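Nucleotidyl transferase (Methanothermobacter thermautotrophicus, PDB 6PLJ) probably transfers nucleotidyl groups, as a MobA-like member of the NTP transferase family, and may take part in pseudomurein cell wall synthesis. Local coordinates at residues I144-R158 against G169-L181. Numbering follows the deposited sequence.
Sequences IAEHADGSTVSILAR and GIGMPLAAGADLL. With EDO (1,2-ethanediol), chain B.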
loop_
_atom_site.group_PDB
_atom_site.type_symbol
_atom_site.label_atom_id
_atom_site.label_comp_id
_atom_site.label_asym_id
_atom_site.label_seq_id
_atom_site.Cartn_x
_atom_site.Cartn_y
_atom_site.Cartn_z
ATOM N N ILE A 144 -2.141 -9.943 7.781
ATOM C CA ILE A 144 -3.250 -9.249 7.132
ATOM C C ILE A 144 -3.854 -10.134 6.037
ATOM O O ILE A 144 -5.063 -10.333 5.998
ATOM C CB ILE A 144 -2.819 -7.856 6.606
ATOM C CG1 ILE A 144 -2.562 -6.952 7.820
ATOM C CG2 ILE A 144 -3.891 -7.227 5.703
ATOM C CD1 ILE A 144 -1.926 -5.621 7.497
ATOM N N ALA A 145 -3.011 -10.703 5.189
ATOM C CA ALA A 145 -3.502 -11.547 4.098
ATOM C C ALA A 145 -4.264 -12.761 4.624
ATOM O O ALA A 145 -5.304 -13.147 4.051
ATOM C CB ALA A 145 -2.349 -11.965 3.193
ATOM N N GLU A 146 -3.769 -13.332 5.720
ATOM C CA GLU A 146 -4.355 -14.545 6.315
ATOM C C GLU A 146 -5.756 -14.352 6.883
ATOM O O GLU A 146 -6.523 -15.313 6.950
ATOM C CB GLU A 146 -3.458 -15.073 7.437
ATOM C CG GLU A 146 -2.166 -15.725 6.971
ATOM C CD GLU A 146 -1.192 -15.961 8.120
ATOM O OE1 GLU A 146 -1.408 -15.411 9.226
ATOM O OE2 GLU A 146 -0.208 -16.701 7.919
ATOM N N HIS A 147 -6.075 -13.128 7.312
ATOM C CA HIS A 147 -7.370 -12.809 7.915
ATOM C C HIS A 147 -8.453 -12.398 6.920
ATOM O O HIS A 147 -9.613 -12.229 7.302
ATOM C CB HIS A 147 -7.217 -11.706 8.970
ATOM C CG HIS A 147 -6.777 -12.206 10.307
ATOM N ND1 HIS A 147 -7.654 -12.765 11.215
ATOM C CD2 HIS A 147 -5.558 -12.228 10.895
ATOM C CE1 HIS A 147 -6.992 -13.108 12.305
ATOM N NE2 HIS A 147 -5.720 -12.794 12.138
ATOM N N ALA A 148 -8.086 -12.214 5.653
ATOM C CA ALA A 148 -9.042 -11.851 4.624
ATOM C C ALA A 148 -9.733 -13.125 4.139
ATOM O O ALA A 148 -9.154 -14.203 4.183
ATOM C CB ALA A 148 -8.330 -11.175 3.467
ATOM N N ASP A 149 -10.972 -12.981 3.703
ATOM C CA ASP A 149 -11.660 -14.036 2.946
ATOM C C ASP A 149 -12.667 -13.373 2.019
ATOM O O ASP A 149 -12.642 -12.154 1.878
ATOM C CB ASP A 149 -12.253 -15.114 3.877
ATOM C CG ASP A 149 -13.420 -14.633 4.722
ATOM O OD1 ASP A 149 -14.062 -13.604 4.431
ATOM O OD2 ASP A 149 -13.723 -15.337 5.704
ATOM N N GLY A 150 -13.539 -14.147 1.372
ATOM C CA GLY A 150 -14.501 -13.579 0.422
ATOM C C GLY A 150 -15.302 -12.395 0.934
ATOM O O GLY A 150 -15.485 -11.411 0.215
ATOM N N SER A 151 -15.750 -12.473 2.185
ATOM C CA SER A 151 -16.591 -11.433 2.770
ATOM C C SER A 151 -15.963 -10.694 3.952
ATOM O O SER A 151 -16.646 -9.946 4.633
ATOM C CB SER A 151 -17.921 -12.058 3.188
ATOM O OG SER A 151 -18.554 -12.597 2.041
ATOM N N THR A 152 -14.684 -10.927 4.226
ATOM C CA THR A 152 -13.994 -10.226 5.312
ATOM C C THR A 152 -12.832 -9.440 4.763
ATOM O O THR A 152 -12.017 -9.969 3.994
ATOM C CB THR A 152 -13.471 -11.219 6.359
ATOM O OG1 THR A 152 -14.567 -12.013 6.821
ATOM C CG2 THR A 152 -12.839 -10.501 7.544
ATOM N N VAL A 153 -12.774 -8.178 5.167
ATOM C CA VAL A 153 -11.658 -7.303 4.845
ATOM C C VAL A 153 -10.788 -7.257 6.081
ATOM O O VAL A 153 -11.295 -7.118 7.209
ATOM C CB VAL A 153 -12.131 -5.895 4.447
ATOM C CG1 VAL A 153 -10.944 -4.992 4.127
ATOM C CG2 VAL A 153 -13.077 -5.957 3.245
ATOM N N SER A 154 -9.484 -7.412 5.888
ATOM C CA SER A 154 -8.525 -7.323 6.974
ATOM C C SER A 154 -7.654 -6.120 6.694
ATOM O O SER A 154 -7.442 -5.755 5.545
ATOM C CB SER A 154 -7.691 -8.592 7.054
ATOM O OG SER A 154 -6.976 -8.773 5.852
ATOM N N ILE A 155 -7.173 -5.480 7.745
ATOM C CA ILE A 155 -6.489 -4.198 7.593
ATOM C C ILE A 155 -5.525 -3.955 8.729
ATOM O O ILE A 155 -5.731 -4.464 9.835
ATOM C CB ILE A 155 -7.546 -3.072 7.518
ATOM C CG1 ILE A 155 -6.921 -1.739 7.101
ATOM C CG2 ILE A 155 -8.334 -2.955 8.831
ATOM C CD1 ILE A 155 -7.956 -0.767 6.609
ATOM N N LEU A 156 -4.466 -3.196 8.442
ATOM C CA LEU A 156 -3.533 -2.780 9.488
ATOM C C LEU A 156 -4.253 -1.802 10.413
ATOM O O LEU A 156 -4.712 -0.756 9.992
ATOM C CB LEU A 156 -2.284 -2.134 8.885
ATOM C CG LEU A 156 -1.171 -1.753 9.870
ATOM C CD1 LEU A 156 -0.634 -2.990 10.559
ATOM C CD2 LEU A 156 -0.055 -0.995 9.157
ATOM N N ALA A 157 -4.348 -2.182 11.679
ATOM C CA ALA A 157 -5.104 -1.426 12.672
ATOM C C ALA A 157 -4.228 -0.330 13.260
ATOM O O ALA A 157 -2.998 -0.418 13.264
ATOM C CB ALA A 157 -5.577 -2.356 13.774
ATOM N N ARG A 158 -4.888 0.705 13.754
ATOM C CA ARG A 158 -4.220 1.806 14.443
ATOM C C ARG A 158 -3.892 1.407 15.883
ATOM O O ARG A 158 -2.957 1.941 16.479
ATOM C CB ARG A 158 -5.116 3.049 14.377
ATOM C CG ARG A 158 -4.609 4.296 15.060
ATOM C CD ARG A 158 -3.281 4.791 14.507
ATOM N NE ARG A 158 -3.315 5.159 13.086
ATOM C CZ ARG A 158 -2.324 5.802 12.450
ATOM N NH1 ARG A 158 -1.200 6.139 13.089
ATOM N NH2 ARG A 158 -2.439 6.101 11.165
ATOM N N GLY A 169 -8.114 6.425 11.441
ATOM C CA GLY A 169 -6.668 6.326 11.379
ATOM C C GLY A 169 -6.149 5.110 10.639
ATOM O O GLY A 169 -4.998 4.708 10.851
ATOM N N ILE A 170 -6.993 4.506 9.803
ATOM C CA ILE A 170 -6.566 3.342 9.026
ATOM C C ILE A 170 -6.808 3.519 7.528
ATOM O O ILE A 170 -7.546 4.403 7.094
ATOM C CB ILE A 170 -7.195 2.028 9.532
ATOM C CG1 ILE A 170 -8.718 2.029 9.371
ATOM C CG2 ILE A 170 -6.770 1.769 10.970
ATOM C CD1 ILE A 170 -9.377 0.747 9.834
ATOM N N GLY A 171 -6.158 2.671 6.739
ATOM C CA GLY A 171 -6.288 2.762 5.301
ATOM C C GLY A 171 -5.652 1.609 4.600
ATOM O O GLY A 171 -6.350 0.795 3.995
ATOM N N MET A 172 -4.322 1.557 4.693
ATOM C CA MET A 172 -3.502 0.523 4.068
ATOM C C MET A 172 -2.451 0.013 5.042
ATOM O O MET A 172 -2.142 0.666 6.043
ATOM C CB MET A 172 -2.776 1.095 2.856
ATOM C CG MET A 172 -3.678 1.744 1.838
ATOM S SD MET A 172 -4.551 0.446 0.967
ATOM C CE MET A 172 -3.395 0.197 -0.368
ATOM N N PRO A 173 -1.895 -1.170 4.778
ATOM C CA PRO A 173 -2.312 -2.197 3.810
ATOM C C PRO A 173 -3.603 -2.879 4.263
ATOM O O PRO A 173 -3.961 -2.843 5.443
ATOM C CB PRO A 173 -1.159 -3.181 3.845
ATOM C CG PRO A 173 -0.612 -3.047 5.210
ATOM C CD PRO A 173 -0.709 -1.605 5.534
ATOM N N LEU A 174 -4.291 -3.501 3.319
ATOM C CA LEU A 174 -5.496 -4.262 3.622
ATOM C C LEU A 174 -5.508 -5.467 2.716
ATOM O O LEU A 174 -4.772 -5.520 1.721
ATOM C CB LEU A 174 -6.769 -3.408 3.444
ATOM C CG LEU A 174 -7.062 -2.849 2.049
ATOM C CD1 LEU A 174 -7.664 -3.892 1.108
ATOM C CD2 LEU A 174 -7.968 -1.627 2.119
ATOM N N ALA A 175 -6.333 -6.442 3.053
ATOM C CA ALA A 175 -6.541 -7.579 2.161
ATOM C C ALA A 175 -8.024 -7.872 2.116
ATOM O O ALA A 175 -8.735 -7.699 3.103
ATOM C CB ALA A 175 -5.755 -8.788 2.608
ATOM N N ALA A 176 -8.488 -8.327 0.961
ATOM C CA ALA A 176 -9.897 -8.616 0.787
ATOM C C ALA A 176 -10.083 -9.548 -0.385
ATOM O O ALA A 176 -9.218 -9.666 -1.242
ATOM C CB ALA A 176 -10.680 -7.332 0.542
ATOM N N GLY A 177 -11.259 -10.160 -0.441
ATOM C CA GLY A 177 -11.661 -10.891 -1.638
ATOM C C GLY A 177 -11.647 -10.010 -2.870
ATOM O O GLY A 177 -12.050 -8.847 -2.827
ATOM N N ALA A 178 -11.160 -10.561 -3.981
ATOM C CA ALA A 178 -11.098 -9.827 -5.233
ATOM C C ALA A 178 -12.497 -9.398 -5.697
ATOM O O ALA A 178 -12.662 -8.269 -6.132
ATOM C CB ALA A 178 -10.397 -10.642 -6.317
ATOM N N ASP A 179 -13.511 -10.264 -5.572
ATOM C CA ASP A 179 -14.855 -9.876 -6.019
ATOM C C ASP A 179 -15.354 -8.695 -5.189
ATOM O O ASP A 179 -15.957 -7.779 -5.734
ATOM C CB ASP A 179 -15.882 -10.997 -5.856
ATOM C CG ASP A 179 -15.754 -12.099 -6.869
ATOM O OD1 ASP A 179 -15.058 -11.941 -7.895
ATOM O OD2 ASP A 179 -16.414 -13.148 -6.633
ATOM N N LEU A 180 -15.115 -8.727 -3.877
ATOM C CA LEU A 180 -15.543 -7.631 -3.003
ATOM C C LEU A 180 -14.836 -6.343 -3.405
ATOM O O LEU A 180 -15.459 -5.274 -3.482
ATOM C CB LEU A 180 -15.273 -7.972 -1.541
ATOM C CG LEU A 180 -15.710 -6.911 -0.518
ATOM C CD1 LEU A 180 -16.196 -7.566 0.762
ATOM C CD2 LEU A 180 -14.613 -5.897 -0.218
ATOM N N LEU A 181 -13.534 -6.410 -3.650
ATOM C CA LEU A 181 -12.830 -5.206 -4.125
ATOM C C LEU A 181 -13.340 -4.699 -5.474
ATOM O O LEU A 181 -13.416 -3.490 -5.701
ATOM C CB LEU A 181 -11.320 -5.422 -4.172
ATOM C CG LEU A 181 -10.679 -5.569 -2.797
ATOM C CD1 LEU A 181 -9.251 -6.072 -2.923
ATOM C CD2 LEU A 181 -10.721 -4.244 -2.047
HETATM C C1 EDO B . -1.924 4.007 6.742
HETATM O O1 EDO B . -2.861 4.017 5.643
HETATM C C2 EDO B . -2.620 4.505 7.994
HETATM O O2 EDO B . -2.989 5.872 7.780
HETATM O O HOH W 1 -13.348 -9.531 1.405
HETATM O O HOH W 2 -14.816 -11.421 -2.564
HETATM O O HOH W 3 -4.194 1.113 8.046
#
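Ser154 and Ala175 form the hydrogen-bonded pair of an antiparallel ladder: Ser154 N donates almost straight to Ala175 O (2.9 Å, 170°), Ala175 N returns to Ser154 O, and Leu156 N extends the ladder to Pro173 O, just past a cis peptide bond. Packing is close on both faces of the sheet. On the one bearing Ser154 and Ala175, Ala175 CB sits 3.6 Å from Ala148 CB and Ile144 lays CG2 over the Leu174-Ala175 peptide while its CD1 reaches Pro173 CG. On the other face, Ile155 holds CG1 anti to its backbone N (chi1 -169°), which carries CD1 across Ile170 at about a right angle, 3.8 Å from Ile170 CD1; CG1 lies 4.0 Å from Leu174 CB. An alanine here lacks the atoms that fill the space between Ile170 and Leu174, and would probably leave a gap beside Leu196.

The ends are looser and wetter. Arg158, bent at chi2 and chi3, grips Gly169 O side-on in its guanidinium plane through NE (2.8 Å) and NH2 (2.9 Å), near a bound 1,2-ethanediol. At the far end Gly177, N-cap of helix 178-184, reaches Asp149 O by a weak direct bond and through a water.

Strand 174-177 runs between strands 125-130 and 152-157 in the central mixed sheet, with helix 138-147 over one face, helix 192-201 over the other, and strand 205-210 beyond 152-157.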